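Local coordinates for insecticidal crystal protein Cry7Cal (Bacillus thuringiensis, PDB 5ZI1) that serves as an insecticidal toxin active against locusts, probably by recognising gut receptors and forming membrane pores, this chain being the three-domain toxin part of a longer crystal protein, at residues 253-258 and 409-414; 429-434 and 451-456. All blocks are in the same frame, centred on the assembly; numbering follows the deposited sequence.

Contact 1 (253-258 and 409-414); sequences IFTDPI and SDQLPI
Thr255 and Gln411 mark the closest pass of the two backbones, 6.8 Å between their CA atoms, where the chain following strand 252-254 runs by the irregular loop 409-414 and side chains close the gap. The polar part is the work of one amide. Gln411 leaves the loop with CG anti to its carbonyl carbon (chi1 -67°) and continues extended, which delivers the amide to the backbone of Asp256. There Gln411 OE1 takes the Asp256 N-H on a lone pair, in the carbonyl plane, at 2.7 Å from Asp256 N, and the bond is nearly straight. At the other branch, Gln411 NE2 donates to a water 2.8 Å away, which in turn donates to Asp256 O. Gripping both the N-H and, through water, the C=O of one residue fixes the rotation of the amide and tells OE1 from NE2.

The Asp256 carboxylate lies beside this amide, the two planes 32° apart. Its OD1 stands 3.5 Å from Gln411 OE1, two acceptors with no bond between them. The carboxylate is held instead by salt bridges to Arg217 and Arg220 of helix 208-227, whose charges probably ease that neighbourhood.

Thr255 divides its branches: OG1 bonds to Trp452 NE1, while CG2 meets Leu412 CD1 at 3.8 Å. Thr255 CB itself lies 3.3 Å from Gln411 OE1. Beyond it the apolar side thins out, with Ile253 CD1 just reaching Leu412 CD2 at 4.5 Å.

Since Asp256 is bound to a helix of the N-terminal domain and Gln411 also touches Arg220, this pairing belongs to the interface between the helical bundle and the beta-sheet-rich second domain, characteristic of three-domain Cry delta-endotoxins.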
loop_
_atom_site.group_PDB
_atom_site.type_symbol
_atom_site.label_atom_id
_atom_site.label_comp_id
_atom_site.label_asym_id
_atom_site.label_seq_id
_atom_site.Cartn_x
_atom_site.Cartn_y
_atom_site.Cartn_z
ATOM N N ILE A 253 5.407 -3.912 -3.218
ATOM C CA ILE A 253 4.854 -5.146 -3.757
ATOM C C ILE A 253 5.615 -5.561 -5.009
ATOM O O ILE A 253 6.272 -4.749 -5.674
ATOM C CB ILE A 253 3.359 -5.022 -4.054
ATOM C CG1 ILE A 253 3.093 -3.856 -4.982
ATOM C CG2 ILE A 253 2.562 -4.912 -2.731
ATOM C CD1 ILE A 253 1.605 -3.527 -5.056
ATOM N N PHE A 254 5.517 -6.856 -5.328
ATOM C CA PHE A 254 6.294 -7.466 -6.408
ATOM C C PHE A 254 5.389 -8.043 -7.477
ATOM O O PHE A 254 4.428 -8.753 -7.164
ATOM C CB PHE A 254 7.224 -8.554 -5.876
ATOM C CG PHE A 254 8.415 -7.994 -5.140
ATOM C CD1 PHE A 254 8.277 -7.515 -3.823
ATOM C CD2 PHE A 254 9.655 -7.889 -5.776
ATOM C CE1 PHE A 254 9.361 -6.995 -3.133
ATOM C CE2 PHE A 254 10.744 -7.358 -5.102
ATOM C CZ PHE A 254 10.598 -6.894 -3.778
ATOM N N THR A 255 5.705 -7.719 -8.736
ATOM C CA THR A 255 5.053 -8.303 -9.899
ATOM C C THR A 255 5.546 -9.738 -10.089
ATOM O O THR A 255 6.520 -10.173 -9.462
ATOM C CB THR A 255 5.322 -7.460 -11.157
ATOM O OG1 THR A 255 6.706 -7.078 -11.221
ATOM C CG2 THR A 255 4.453 -6.194 -11.188
ATOM N N ASP A 256 4.857 -10.488 -10.955
ATOM C CA ASP A 256 5.200 -11.899 -11.130
ATOM C C ASP A 256 6.646 -12.042 -11.603
ATOM O O ASP A 256 7.164 -11.175 -12.318
ATOM C CB ASP A 256 4.269 -12.576 -12.132
ATOM C CG ASP A 256 2.830 -12.612 -11.658
ATOM O OD1 ASP A 256 2.589 -12.317 -10.458
ATOM O OD2 ASP A 256 1.942 -12.942 -12.481
ATOM N N PRO A 257 7.331 -13.113 -11.207
ATOM C CA PRO A 257 8.726 -13.278 -11.645
ATOM C C PRO A 257 8.825 -13.308 -13.163
ATOM O O PRO A 257 7.923 -13.783 -13.860
ATOM C CB PRO A 257 9.149 -14.605 -11.008
ATOM C CG PRO A 257 8.212 -14.718 -9.747
ATOM C CD PRO A 257 6.900 -14.166 -10.262
ATOM N N ILE A 258 9.915 -12.742 -13.673
ATOM C CA ILE A 258 10.129 -12.645 -15.125
ATOM C C ILE A 258 10.813 -13.943 -15.528
ATOM O O ILE A 258 12.037 -14.051 -15.604
ATOM C CB ILE A 258 10.954 -11.416 -15.510
ATOM C CG1 ILE A 258 10.369 -10.126 -14.927
ATOM C CG2 ILE A 258 11.085 -11.316 -17.023
ATOM C CD1 ILE A 258 11.295 -8.956 -15.184
ATOM N N SER A 409 2.716 -3.054 -16.901
ATOM C CA SER A 409 1.417 -2.408 -16.856
ATOM C C SER A 409 0.273 -3.373 -17.057
ATOM O O SER A 409 -0.881 -2.948 -16.980
ATOM C CB SER A 409 1.339 -1.312 -17.913
ATOM O OG SER A 409 1.593 -1.845 -19.212
ATOM N N ASP A 410 0.546 -4.645 -17.340
ATOM C CA ASP A 410 -0.538 -5.614 -17.390
ATOM C C ASP A 410 -0.882 -6.185 -16.020
ATOM O O ASP A 410 -1.965 -6.756 -15.865
ATOM C CB ASP A 410 -0.195 -6.741 -18.352
ATOM C CG ASP A 410 -0.473 -6.358 -19.785
ATOM O OD1 ASP A 410 -1.641 -6.020 -20.088
ATOM O OD2 ASP A 410 0.481 -6.346 -20.592
ATOM N N GLN A 411 0.016 -6.067 -15.040
ATOM C CA GLN A 411 -0.308 -6.362 -13.652
ATOM C C GLN A 411 -0.575 -5.101 -12.844
ATOM O O GLN A 411 -1.409 -5.128 -11.933
ATOM C CB GLN A 411 0.822 -7.160 -12.996
ATOM C CG GLN A 411 0.986 -8.563 -13.555
ATOM C CD GLN A 411 2.355 -9.154 -13.272
ATOM O OE1 GLN A 411 2.775 -9.266 -12.116
ATOM N NE2 GLN A 411 3.072 -9.536 -14.341
ATOM N N LEU A 412 0.100 -3.998 -13.183
ATOM C CA LEU A 412 -0.043 -2.707 -12.516
ATOM C C LEU A 412 -0.377 -1.675 -13.584
ATOM O O LEU A 412 0.516 -1.014 -14.127
ATOM C CB LEU A 412 1.229 -2.327 -11.765
ATOM C CG LEU A 412 1.690 -3.213 -10.611
ATOM C CD1 LEU A 412 3.079 -2.789 -10.205
ATOM C CD2 LEU A 412 0.706 -3.159 -9.407
ATOM N N PRO A 413 -1.653 -1.506 -13.904
ATOM C CA PRO A 413 -2.017 -0.705 -15.076
ATOM C C PRO A 413 -1.730 0.773 -14.907
ATOM O O PRO A 413 -1.696 1.322 -13.802
ATOM C CB PRO A 413 -3.519 -0.965 -15.230
ATOM C CG PRO A 413 -3.961 -1.418 -13.882
ATOM C CD PRO A 413 -2.812 -2.190 -13.321
ATOM N N ILE A 414 -1.487 1.414 -16.043
ATOM C CA ILE A 414 -1.288 2.848 -16.118
ATOM C C ILE A 414 -2.317 3.406 -17.089
ATOM O O ILE A 414 -3.043 2.673 -17.758
ATOM C CB ILE A 414 0.134 3.218 -16.561
ATOM C CG1 ILE A 414 0.367 2.749 -18.006
ATOM C CG2 ILE A 414 1.147 2.623 -15.609
ATOM C CD1 ILE A 414 1.760 2.964 -18.476
HETATM O O HOH W 1 5.805 -9.875 -14.230
#

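Contact 2 (429-434 and 451-456); sequences GHRLSY and GWTHVS
Arg431 and Thr453 meet through both backbone and side chain. Their N-H and C=O groups exchange two hydrogen bonds, Arg431 N to Thr453 O at 2.8 Å and Thr453 N to Arg431 O at 2.9 Å. The arginine chain bends at chi3 (64°), which lets Arg431 NH1 give Thr453 OG1 a bond of 2.7 Å at the edge of the guanidinium, near its plane, and a weak one to His454 O.

On the other face of the sheet, the edge of the His454 ring points at the face of the His430 ring, centroids 5.2 Å apart and planes at 88°; Gly429 O lies over one face of His454. At the Leu432-Trp452 pair, whose side chains diverge, Leu432 CD1 sits over the six-membered ring of Trp452, 4.1 Å from its centroid, a CH-pi contact.

The strands form an antiparallel hairpin, interrupted by a classic beta bulge: Ser433 N and Tyr434 N both donate to Gly451 O, from the same face of its carbonyl plane, and Gly451 N returns a bond to Tyr434 O at 2.9 Å. Lacking a side chain, Gly451 lets Tyr434 CB sit 4.1 Å from its CA.

A second shell positions these groups. Asp353 forms a salt bridge with Arg431 NE, Arg251 bonds to His430 NE2, Gln252 to Ser433 OG and Tyr335 to the Tyr434 hydroxyl.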
loop_
_atom_site.group_PDB
_atom_site.type_symbol
_atom_site.label_atom_id
_atom_site.label_comp_id
_atom_site.label_asym_id
_atom_site.label_seq_id
_atom_site.Cartn_x
_atom_site.Cartn_y
_atom_site.Cartn_z
ATOM N N GLY A 429 0.165 4.532 -10.681
ATOM C CA GLY A 429 0.068 4.420 -9.234
ATOM C C GLY A 429 1.318 3.886 -8.574
ATOM O O GLY A 429 1.454 3.957 -7.350
ATOM N N HIS A 430 2.254 3.372 -9.374
ATOM C CA HIS A 430 3.408 2.676 -8.830
ATOM C C HIS A 430 4.664 3.050 -9.607
ATOM O O HIS A 430 4.611 3.449 -10.775
ATOM C CB HIS A 430 3.185 1.150 -8.843
ATOM C CG HIS A 430 2.163 0.674 -7.841
ATOM N ND1 HIS A 430 0.806 0.650 -8.110
ATOM C CD2 HIS A 430 2.302 0.218 -6.571
ATOM C CE1 HIS A 430 0.158 0.192 -7.052
ATOM N NE2 HIS A 430 1.042 -0.077 -6.104
ATOM N N ARG A 431 5.806 2.899 -8.943
ATOM C CA ARG A 431 7.109 3.177 -9.520
ATOM C C ARG A 431 8.032 2.028 -9.160
ATOM O O ARG A 431 7.884 1.410 -8.103
ATOM C CB ARG A 431 7.709 4.512 -8.999
ATOM C CG ARG A 431 8.441 4.354 -7.673
ATOM C CD ARG A 431 9.124 5.601 -7.191
ATOM N NE ARG A 431 8.193 6.689 -6.886
ATOM C CZ ARG A 431 7.415 6.732 -5.805
ATOM N NH1 ARG A 431 7.418 5.726 -4.932
ATOM N NH2 ARG A 431 6.615 7.767 -5.619
ATOM N N LEU A 432 8.977 1.735 -10.049
ATOM C CA LEU A 432 9.887 0.627 -9.803
ATOM C C LEU A 432 10.766 0.952 -8.613
ATOM O O LEU A 432 11.247 2.079 -8.466
ATOM C CB LEU A 432 10.746 0.342 -11.032
ATOM C CG LEU A 432 11.697 -0.859 -11.041
ATOM C CD1 LEU A 432 10.975 -2.201 -11.047
ATOM C CD2 LEU A 432 12.575 -0.767 -12.299
ATOM N N SER A 433 10.967 -0.036 -7.743
ATOM C CA SER A 433 11.779 0.187 -6.563
ATOM C C SER A 433 12.829 -0.874 -6.321
ATOM O O SER A 433 13.792 -0.596 -5.596
ATOM C CB SER A 433 10.889 0.318 -5.306
ATOM O OG SER A 433 9.988 -0.784 -5.157
ATOM N N TYR A 434 12.713 -2.060 -6.904
ATOM C CA TYR A 434 13.640 -3.109 -6.516
ATOM C C TYR A 434 13.744 -4.119 -7.648
ATOM O O TYR A 434 12.884 -4.182 -8.529
ATOM C CB TYR A 434 13.193 -3.795 -5.196
ATOM C CG TYR A 434 14.355 -4.463 -4.494
ATOM C CD1 TYR A 434 15.214 -3.724 -3.688
ATOM C CD2 TYR A 434 14.642 -5.808 -4.700
ATOM C CE1 TYR A 434 16.313 -4.300 -3.085
ATOM C CE2 TYR A 434 15.746 -6.402 -4.089
ATOM C CZ TYR A 434 16.574 -5.634 -3.278
ATOM O OH TYR A 434 17.672 -6.195 -2.659
ATOM N N GLY A 451 10.164 -5.092 -7.960
ATOM C CA GLY A 451 9.472 -4.527 -6.801
ATOM C C GLY A 451 9.102 -3.079 -7.069
ATOM O O GLY A 451 9.883 -2.326 -7.677
ATOM N N TRP A 452 7.904 -2.705 -6.617
ATOM C CA TRP A 452 7.279 -1.414 -6.874
ATOM C C TRP A 452 6.841 -0.757 -5.569
ATOM O O TRP A 452 6.384 -1.442 -4.641
ATOM C CB TRP A 452 6.052 -1.598 -7.780
ATOM C CG TRP A 452 6.349 -2.370 -9.028
ATOM C CD1 TRP A 452 6.431 -3.714 -9.154
ATOM C CD2 TRP A 452 6.630 -1.823 -10.323
ATOM N NE1 TRP A 452 6.744 -4.051 -10.454
ATOM C CE2 TRP A 452 6.869 -2.904 -11.190
ATOM C CE3 TRP A 452 6.694 -0.522 -10.831
ATOM C CZ2 TRP A 452 7.165 -2.727 -12.548
ATOM C CZ3 TRP A 452 6.993 -0.344 -12.184
ATOM C CH2 TRP A 452 7.222 -1.444 -13.022
ATOM N N THR A 453 6.949 0.573 -5.511
ATOM C CA THR A 453 6.373 1.369 -4.431
ATOM C C THR A 453 5.303 2.307 -4.984
ATOM O O THR A 453 5.288 2.634 -6.174
ATOM C CB THR A 453 7.432 2.178 -3.690
ATOM O OG1 THR A 453 8.084 3.086 -4.610
ATOM C CG2 THR A 453 8.443 1.247 -3.017
ATOM N N HIS A 454 4.407 2.732 -4.096
ATOM C CA HIS A 454 3.223 3.510 -4.446
ATOM C C HIS A 454 3.572 4.979 -4.645
ATOM O O HIS A 454 4.386 5.543 -3.907
ATOM C CB HIS A 454 2.187 3.368 -3.327
ATOM C CG HIS A 454 0.802 3.778 -3.709
ATOM N ND1 HIS A 454 0.261 4.993 -3.352
ATOM C CD2 HIS A 454 -0.167 3.117 -4.385
ATOM C CE1 HIS A 454 -0.975 5.077 -3.810
ATOM N NE2 HIS A 454 -1.263 3.947 -4.435
ATOM N N VAL A 455 2.949 5.613 -5.644
ATOM C CA VAL A 455 3.339 6.978 -6.002
ATOM C C VAL A 455 2.839 8.022 -5.003
ATOM O O VAL A 455 3.276 9.183 -5.057
ATOM C CB VAL A 455 2.900 7.241 -7.465
ATOM C CG1 VAL A 455 3.111 8.691 -7.898
ATOM C CG2 VAL A 455 3.694 6.338 -8.395
ATOM N N SER A 456 1.985 7.638 -4.042
ATOM C CA SER A 456 1.614 8.583 -2.994
ATOM C C SER A 456 2.800 8.947 -2.115
ATOM O O SER A 456 2.792 10.010 -1.481
ATOM C CB SER A 456 0.493 8.011 -2.124
ATOM O OG SER A 456 0.899 6.801 -1.516
#

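How the contacts relate
Strand 448-454 ties the two contacts together: it lies in the middle of a three-stranded antiparallel sheet, flanked by strand 252-254 from contact 1 and by its hairpin partner 430-437 from contact 2. The contact centres are 10 Å apart. Trp452 of contact 2 makes most of the touches to contact 1: Trp452 N lies 2.8 Å from Ile253 O, a probable hydrogen bond, the indole bond to the Thr255 hydroxyl spans 3.1 Å from Trp452 NE1 to Thr255 OG1, and Trp452 CG packs 3.5 Å from Leu412 CD1. Phe254 CD2 adds a further touch, 3.5 Å from Gly451 CA, beside the bulge. Contact 1 thus extends from this sheet toward helix 208-227, whereas contact 2 is the pairing of two of its strands.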